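Local coordinates for RahU protein (PDB 6ZC2) that probably binds membrane lipids, interacting with the sphingolipid ceramide phosphorylethanolamine as a bacterial member of the aegerolysin family, at residues Ala4-Ile17 and Thr123-Phe135. Residues are numbered along the deposited sequence; the frame is centred on the assembly and turned at random.
Sequences AEWIAVKVVVSKSI and TDIGEVTLTLGRF. With EDO (1,2-ethanediol), chain E.
With chi1 at 66° in Trp6 and 57° in Asp124, each CG sits between its own backbone N and carbonyl carbon; the two side chains run alongside each other and lay the carboxylate over one face of the indole, near its rim, with the planes 1° apart. Asp124 CB packs over the five-membered ring of Trp6, 3.4 Å from NE1. On that face Gly126 CA stands 3.6 Å from Trp6 CH2, a CH-pi contact over the six-membered ring; Lys38 adds a cation-pi contact. A water donates to both Ala4 O and Asp124 OD1, bridging the loops that lead into the two strands. From Gly126 N to Trp6 O (3.0 Å) through Ser14 N to Leu132 O (2.9 Å), eight backbone bonds zip strands 6-13 and 126-134 in parallel. On the face of Ile7, Val9 and Val11, the two valines meet Leu130 and Leu132, while Ile7 CG1 packs 3.8 Å from CG2 of Ile125, just ahead of the second strand; Trp90 and Phe88 pack against Ile7 and Val9. Past the end of strand 6-13, Ser16 OG accepts an almost straight bond from Arg134 N (2.9 Å), and Ser14 OG takes Ser16 N in an ST turn. This parallel pairing of terminal strands belongs to the aegerolysin beta-sandwich.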
ATOM      1  N   ALA A   4      13.473  10.485   1.145  1.00 12.78           N
ATOM      2  CA  ALA A   4      13.689   9.803   2.419  1.00 14.08           C
ATOM      3  C   ALA A   4      12.390   9.391   3.104  1.00 12.88           C
ATOM      4  O   ALA A   4      12.419   8.529   3.991  1.00 14.21           O
ATOM      5  CB  ALA A   4      14.535  10.670   3.354  1.00 15.81           C
ATOM      6  N   GLU A   5      11.260   9.990   2.734  1.00 11.83           N
ATOM      7  CA  GLU A   5       9.956   9.546   3.219  1.00 11.65           C
ATOM      8  C   GLU A   5       9.399   8.562   2.195  1.00 10.44           C
ATOM      9  O   GLU A   5       9.095   8.951   1.064  1.00 11.54           O
ATOM     10  CB  GLU A   5       9.023  10.744   3.392  1.00 13.25           C
ATOM     11  CG  GLU A   5       9.461  11.720   4.490  1.00 15.75           C
ATOM     12  CD  GLU A   5      10.541  12.691   4.035  1.00 17.88           C
ATOM     13  OE1 GLU A   5      10.437  13.194   2.896  1.00 19.39           O
ATOM     14  OE2 GLU A   5      11.483  12.958   4.816  1.00 19.17           O
ATOM     15  N   TRP A   6       9.288   7.287   2.575  1.00 10.65           N
ATOM     16  CA  TRP A   6       8.834   6.267   1.638  1.00 10.13           C
ATOM     17  C   TRP A   6       8.174   5.110   2.377  1.00 10.25           C
ATOM     18  O   TRP A   6       8.452   4.851   3.557  1.00 10.69           O
ATOM     19  CB  TRP A   6       9.978   5.755   0.743  1.00 10.80           C
ATOM     20  CG  TRP A   6      11.064   4.993   1.483  1.00 10.81           C
ATOM     21  CD1 TRP A   6      12.130   5.533   2.155  1.00 11.32           C
ATOM     22  CD2 TRP A   6      11.192   3.565   1.619  1.00 10.75           C
ATOM     23  NE1 TRP A   6      12.904   4.539   2.701  1.00 12.04           N
ATOM     24  CE2 TRP A   6      12.349   3.324   2.394  1.00 11.37           C
ATOM     25  CE3 TRP A   6      10.442   2.473   1.169  1.00 10.78           C
ATOM     26  CZ2 TRP A   6      12.778   2.036   2.718  1.00 12.75           C
ATOM     27  CZ3 TRP A   6      10.867   1.191   1.499  1.00 11.50           C
ATOM     28  CH2 TRP A   6      12.031   0.985   2.262  1.00 12.22           C
ATOM     29  N   ILE A   7       7.294   4.413   1.643  1.00  9.64           N
ATOM     30  CA  ILE A   7       6.658   3.168   2.059  1.00  9.28           C
ATOM     31  C   ILE A   7       6.710   2.215   0.870  1.00  9.15           C
ATOM     32  O   ILE A   7       6.648   2.636  -0.287  1.00  9.69           O
ATOM     33  CB  ILE A   7       5.189   3.407   2.512  1.00  9.81           C
ATOM     34  CG1 ILE A   7       4.563   2.127   3.098  1.00 10.50           C
ATOM     35  CG2 ILE A   7       4.343   3.949   1.351  1.00 10.50           C
ATOM     36  CD1 ILE A   7       3.161   2.318   3.653  1.00 10.94           C
ATOM     37  N   ALA A   8       6.828   0.919   1.152  1.00  9.32           N
ATOM     38  CA  ALA A   8       6.689  -0.105   0.123  1.00  9.34           C
ATOM     39  C   ALA A   8       5.827  -1.214   0.706  1.00  8.89           C
ATOM     40  O   ALA A   8       6.183  -1.797   1.735  1.00 10.09           O
ATOM     41  CB  ALA A   8       8.055  -0.632  -0.335  1.00 10.38           C
ATOM     42  N   VAL A   9       4.692  -1.490   0.060  1.00  8.81           N
ATOM     43  CA  VAL A   9       3.703  -2.444   0.556  1.00  8.68           C
ATOM     44  C   VAL A   9       3.800  -3.725  -0.262  1.00  8.90           C
ATOM     45  O   VAL A   9       3.549  -3.716  -1.475  1.00  9.65           O
ATOM     46  CB  VAL A   9       2.283  -1.861   0.496  1.00  9.34           C
ATOM     47  CG1 VAL A   9       1.302  -2.816   1.152  1.00 10.39           C
ATOM     48  CG2 VAL A   9       2.241  -0.472   1.143  1.00 10.74           C
ATOM     49  N   LYS A  10       4.148  -4.832   0.399  1.00  8.97           N
ATOM     50  CA  LYS A  10       4.207  -6.147  -0.242  1.00  8.88           C
ATOM     51  C   LYS A  10       2.812  -6.761  -0.175  1.00  8.92           C
ATOM     52  O   LYS A  10       2.323  -7.079   0.914  1.00  9.61           O
ATOM     53  CB  LYS A  10       5.224  -7.036   0.471  1.00  9.70           C
ATOM     54  CG  LYS A  10       5.382  -8.411  -0.159  1.00 10.50           C
ATOM     55  CD  LYS A  10       6.385  -9.273   0.604  1.00 10.99           C
ATOM     56  CE  LYS A  10       6.394 -10.700   0.077  1.00 11.79           C
ATOM     57  NZ  LYS A  10       7.592 -11.462   0.552  1.00 12.04           N
ATOM     58  N   VAL A  11       2.162  -6.917  -1.326  1.00  9.46           N
ATOM     59  CA  VAL A  11       0.803  -7.452  -1.401  1.00  9.38           C
ATOM     60  C   VAL A  11       0.890  -8.970  -1.542  1.00  8.92           C
ATOM     61  O   VAL A  11       1.340  -9.483  -2.574  1.00 10.11           O
ATOM     62  CB  VAL A  11       0.016  -6.821  -2.558  1.00 10.08           C
ATOM     63  CG1 VAL A  11      -1.391  -7.396  -2.625  1.00 11.23           C
ATOM     64  CG2 VAL A  11      -0.019  -5.303  -2.401  1.00 11.25           C
ATOM     65  N   VAL A  12       0.475  -9.684  -0.495  1.00  9.20           N
ATOM     66  CA  VAL A  12       0.524 -11.144  -0.418  1.00  9.02           C
ATOM     67  C   VAL A  12      -0.910 -11.661  -0.499  1.00  8.84           C
ATOM     68  O   VAL A  12      -1.718 -11.434   0.410  1.00 10.17           O
ATOM     69  CB  VAL A  12       1.217 -11.619   0.871  1.00 10.11           C
ATOM     70  CG1 VAL A  12       1.195 -13.145   0.966  1.00 11.64           C
ATOM     71  CG2 VAL A  12       2.649 -11.075   0.946  1.00 11.67           C
ATOM     72  N   VAL A  13      -1.232 -12.360  -1.582  1.00 10.22           N
ATOM     73  CA  VAL A  13      -2.580 -12.864  -1.835  1.00  9.85           C
ATOM     74  C   VAL A  13      -2.640 -14.332  -1.434  1.00 10.48           C
ATOM     75  O   VAL A  13      -1.837 -15.150  -1.901  1.00 11.56           O
ATOM     76  CB  VAL A  13      -2.959 -12.687  -3.316  1.00 10.17           C
ATOM     77  CG1 VAL A  13      -4.328 -13.300  -3.616  1.00 10.92           C
ATOM     78  CG2 VAL A  13      -2.911 -11.199  -3.708  1.00 10.22           C
ATOM     79  N   SER A  14      -3.597 -14.673  -0.581  1.00 12.60           N
ATOM     80  CA  SER A  14      -3.779 -16.056  -0.180  0.72 13.30           C
ATOM     81  C   SER A  14      -4.450 -16.852  -1.292  1.00 12.86           C
ATOM     82  O   SER A  14      -5.189 -16.311  -2.125  1.00 14.50           O
ATOM     83  CB  SER A  14      -4.658 -16.131   1.065  0.72 13.85           C
ATOM     84  OG  SER A  14      -4.875 -17.483   1.416  0.72 13.39           O
ATOM     85  N   LYS A  15      -4.188 -18.157  -1.298  1.00 15.61           N
ATOM     86  CA  LYS A  15      -4.941 -19.036  -2.178  1.00 17.27           C
ATOM     87  C   LYS A  15      -6.434 -19.037  -1.857  1.00 16.15           C
ATOM     88  O   LYS A  15      -7.224 -19.492  -2.689  1.00 17.20           O
ATOM     89  CB  LYS A  15      -4.359 -20.456  -2.155  1.00 20.60           C
ATOM     90  CG  LYS A  15      -3.095 -20.579  -3.002  1.00 23.80           C
ATOM     91  CD  LYS A  15      -2.677 -22.017  -3.250  0.90 27.23           C
ATOM     92  CE  LYS A  15      -3.127 -22.496  -4.623  0.90 29.76           C
ATOM     93  NZ  LYS A  15      -2.159 -23.450  -5.232  0.90 31.90           N
ATOM     94  N   SER A  16      -6.853 -18.510  -0.699  1.00 15.16           N
ATOM     95  CA  SER A  16      -8.285 -18.359  -0.464  1.00 13.74           C
ATOM     96  C   SER A  16      -8.934 -17.337  -1.398  1.00 13.73           C
ATOM     97  O   SER A  16     -10.169 -17.317  -1.487  1.00 14.67           O
ATOM     98  CB  SER A  16      -8.595 -18.045   1.012  1.00 13.80           C
ATOM     99  OG  SER A  16      -8.053 -16.804   1.432  1.00 13.31           O
ATOM    100  N   ILE A  17      -8.142 -16.513  -2.104  1.00 13.92           N
ATOM    101  CA  ILE A  17      -8.657 -15.503  -3.026  1.00 13.57           C
ATOM    102  C   ILE A  17      -8.188 -15.729  -4.461  1.00 13.37           C
ATOM    103  O   ILE A  17      -8.964 -15.548  -5.411  1.00 13.98           O
ATOM    104  CB  ILE A  17      -8.313 -14.069  -2.567  1.00 13.38           C
ATOM    105  CG1 ILE A  17      -8.811 -13.814  -1.144  1.00 14.03           C
ATOM    106  CG2 ILE A  17      -8.919 -13.053  -3.529  1.00 15.40           C
ATOM    107  CD1 ILE A  17      -8.416 -12.466  -0.606  1.00 15.84           C
ATOM    108  N   THR A 123      12.052   8.213   9.775  1.00 21.97           N
ATOM    109  CA  THR A 123      11.882   9.107   8.636  1.00 20.28           C
ATOM    110  C   THR A 123      10.957   8.471   7.601  1.00 18.03           C
ATOM    111  O   THR A 123      10.037   9.120   7.082  1.00 18.44           O
ATOM    112  CB  THR A 123      13.250   9.419   8.028  1.00 21.60           C
ATOM    113  OG1 THR A 123      14.072  10.071   9.007  1.00 23.09           O
ATOM    114  CG2 THR A 123      13.098  10.322   6.821  1.00 21.64           C
ATOM    115  N   ASP A 124      11.164   7.186   7.326  1.00 15.49           N
ATOM    116  CA  ASP A 124      10.353   6.408   6.407  1.00 13.78           C
ATOM    117  C   ASP A 124       9.540   5.370   7.172  1.00 13.69           C
ATOM    118  O   ASP A 124       9.965   4.874   8.221  1.00 15.04           O
ATOM    119  CB  ASP A 124      11.263   5.657   5.430  1.00 14.21           C
ATOM    120  CG  ASP A 124      12.253   4.750   6.140  1.00 15.10           C
ATOM    121  OD1 ASP A 124      13.208   5.281   6.747  1.00 17.22           O
ATOM    122  OD2 ASP A 124      12.070   3.513   6.112  1.00 17.17           O
ATOM    123  N   ILE A 125       8.366   5.033   6.627  1.00 11.95           N
ATOM    124  CA  ILE A 125       7.651   3.843   7.078  1.00 11.69           C
ATOM    125  C   ILE A 125       8.423   2.590   6.693  1.00 11.70           C
ATOM    126  O   ILE A 125       8.541   1.646   7.484  1.00 12.93           O
ATOM    127  CB  ILE A 125       6.214   3.822   6.519  1.00 11.60           C
ATOM    128  CG1 ILE A 125       5.364   4.927   7.154  1.00 12.09           C
ATOM    129  CG2 ILE A 125       5.582   2.451   6.742  1.00 11.91           C
ATOM    130  CD1 ILE A 125       4.018   5.146   6.471  1.00 12.52           C
ATOM    131  N   GLY A 126       8.946   2.554   5.467  1.00 11.13           N
ATOM    132  CA  GLY A 126       9.680   1.391   5.000  1.00 11.97           C
ATOM    133  C   GLY A 126       8.758   0.292   4.491  1.00 10.76           C
ATOM    134  O   GLY A 126       7.647   0.543   4.020  1.00 10.50           O
ATOM    135  N   GLU A 127       9.239  -0.950   4.589  1.00 11.02           N
ATOM    136  CA  GLU A 127       8.521  -2.105   4.052  1.00 11.21           C
ATOM    137  C   GLU A 127       7.434  -2.572   5.014  1.00 11.42           C
ATOM    138  O   GLU A 127       7.698  -2.826   6.194  1.00 13.29           O
ATOM    139  CB  GLU A 127       9.494  -3.260   3.785  1.00 11.64           C
ATOM    140  CG  GLU A 127      10.496  -2.976   2.677  1.00 11.80           C
ATOM    141  CD  GLU A 127      11.342  -4.178   2.274  1.00 12.44           C
ATOM    142  OE1 GLU A 127      11.399  -5.171   3.032  1.00 14.21           O
ATOM    143  OE2 GLU A 127      11.963  -4.124   1.190  1.00 12.71           O
ATOM    144  N   VAL A 128       6.216  -2.708   4.493  1.00 10.84           N
ATOM    145  CA  VAL A 128       5.072  -3.254   5.217  1.00 10.44           C
ATOM    146  C   VAL A 128       4.521  -4.403   4.385  1.00 10.18           C
ATOM    147  O   VAL A 128       4.329  -4.253   3.175  1.00 11.07           O
ATOM    148  CB  VAL A 128       3.975  -2.185   5.409  1.00 11.44           C
ATOM    149  CG1 VAL A 128       2.719  -2.797   6.037  1.00 12.48           C
ATOM    150  CG2 VAL A 128       4.490  -1.025   6.241  1.00 12.66           C
ATOM    151  N   THR A 129       4.261  -5.544   5.018  1.00 10.63           N
ATOM    152  CA  THR A 129       3.639  -6.674   4.334  1.00 10.29           C
ATOM    153  C   THR A 129       2.138  -6.679   4.611  1.00  9.87           C
ATOM    154  O   THR A 129       1.715  -6.496   5.756  1.00 11.85           O
ATOM    155  CB  THR A 129       4.275  -7.999   4.774  1.00 11.98           C
ATOM    156  OG1 THR A 129       5.674  -7.981   4.464  1.00 14.29           O
ATOM    157  CG2 THR A 129       3.632  -9.179   4.057  1.00 13.31           C
ATOM    158  N   LEU A 130       1.337  -6.861   3.558  1.00  9.39           N
ATOM    159  CA  LEU A 130      -0.124  -6.887   3.634  1.00  9.34           C
ATOM    160  C   LEU A 130      -0.588  -8.264   3.162  1.00  8.97           C
ATOM    161  O   LEU A 130      -0.498  -8.578   1.971  1.00  9.44           O
ATOM    162  CB  LEU A 130      -0.722  -5.782   2.755  1.00  9.52           C
ATOM    163  CG  LEU A 130      -2.245  -5.750   2.625  1.00  8.92           C
ATOM    164  CD1 LEU A 130      -2.916  -5.524   3.977  1.00 10.26           C
ATOM    165  CD2 LEU A 130      -2.666  -4.681   1.622  1.00 10.33           C
ATOM    166  N   THR A 131      -1.062  -9.097   4.088  1.00  9.18           N
ATOM    167  CA  THR A 131      -1.463 -10.466   3.770  1.00  9.45           C
ATOM    168  C   THR A 131      -2.988 -10.552   3.722  1.00  8.91           C
ATOM    169  O   THR A 131      -3.664 -10.313   4.733  1.00  9.98           O
ATOM    170  CB  THR A 131      -0.866 -11.450   4.781  1.00 10.60           C
ATOM    171  OG1 THR A 131       0.566 -11.331   4.770  1.00 11.60           O
ATOM    172  CG2 THR A 131      -1.241 -12.877   4.428  1.00 11.86           C
ATOM    173  N   LEU A 132      -3.523 -10.890   2.545  1.00  9.47           N
ATOM    174  CA  LEU A 132      -4.949 -10.792   2.241  1.00  9.53           C
ATOM    175  C   LEU A 132      -5.569 -12.174   2.089  1.00  9.60           C
ATOM    176  O   LEU A 132      -5.057 -13.007   1.331  1.00 11.24           O
ATOM    177  CB  LEU A 132      -5.145 -10.030   0.927  1.00  9.48           C
ATOM    178  CG  LEU A 132      -4.666  -8.582   0.904  1.00 10.46           C
ATOM    179  CD1 LEU A 132      -4.515  -8.063  -0.532  1.00 12.27           C
ATOM    180  CD2 LEU A 132      -5.618  -7.690   1.688  1.00 11.53           C
ATOM    181  N   GLY A 133      -6.706 -12.391   2.760  1.00  9.87           N
ATOM    182  CA  GLY A 133      -7.426 -13.644   2.637  1.00 10.77           C
ATOM    183  C   GLY A 133      -8.930 -13.478   2.749  1.00 10.06           C
ATOM    184  O   GLY A 133      -9.444 -12.409   3.103  1.00 10.56           O
ATOM    185  N   ARG A 134      -9.630 -14.567   2.420  1.00 10.98           N
ATOM    186  CA  ARG A 134     -11.080 -14.667   2.526  0.53 11.61           C
ATOM    187  C   ARG A 134     -11.420 -15.543   3.725  1.00 11.69           C
ATOM    188  O   ARG A 134     -10.809 -16.598   3.922  1.00 12.55           O
ATOM    189  CB  ARG A 134     -11.661 -15.290   1.249  0.53 13.94           C
ATOM    190  CG  ARG A 134     -13.129 -15.698   1.337  0.53 16.06           C
ATOM    191  CD  ARG A 134     -14.040 -14.653   0.707  0.53 17.96           C
ATOM    192  NE  ARG A 134     -15.436 -15.086   0.639  0.53 19.19           N
ATOM    193  CZ  ARG A 134     -16.014 -15.599  -0.443  0.53 21.42           C
ATOM    194  NH1 ARG A 134     -17.291 -15.960  -0.406  0.53 22.57           N
ATOM    195  NH2 ARG A 134     -15.321 -15.751  -1.565  0.53 22.89           N
ATOM    196  N   PHE A 135     -12.401 -15.110   4.526  1.00 11.89           N
ATOM    197  CA  PHE A 135     -12.663 -15.720   5.824  1.00 12.83           C
ATOM    198  C   PHE A 135     -14.148 -15.964   6.056  1.00 15.03           C
ATOM    199  O   PHE A 135     -15.014 -15.315   5.461  1.00 16.72           O
ATOM    200  CB  PHE A 135     -12.101 -14.832   6.957  1.00 12.89           C
ATOM    201  CG  PHE A 135     -10.603 -14.764   6.963  1.00 11.90           C
ATOM    202  CD1 PHE A 135      -9.924 -13.880   6.129  1.00 12.44           C
ATOM    203  CD2 PHE A 135      -9.867 -15.634   7.753  1.00 13.21           C
ATOM    204  CE1 PHE A 135      -8.544 -13.852   6.102  1.00 13.18           C
ATOM    205  CE2 PHE A 135      -8.486 -15.609   7.727  1.00 14.06           C
ATOM    206  CZ  PHE A 135      -7.825 -14.719   6.896  1.00 13.76           C
TER
HETATM  207  C1  EDO E 204      10.126  -1.338   7.854  0.80 22.56           C
HETATM  208  O1  EDO E 204       9.633  -2.677   8.015  0.80 18.38           O
HETATM  209  C2  EDO E 204      11.594  -1.360   7.425  0.90 29.98           C
HETATM  210  O2  EDO E 204      11.713  -1.463   5.997  0.95 20.14           O
HETATM  211  O   HOH W   1      14.462   7.253   5.260  1.00 25.70           O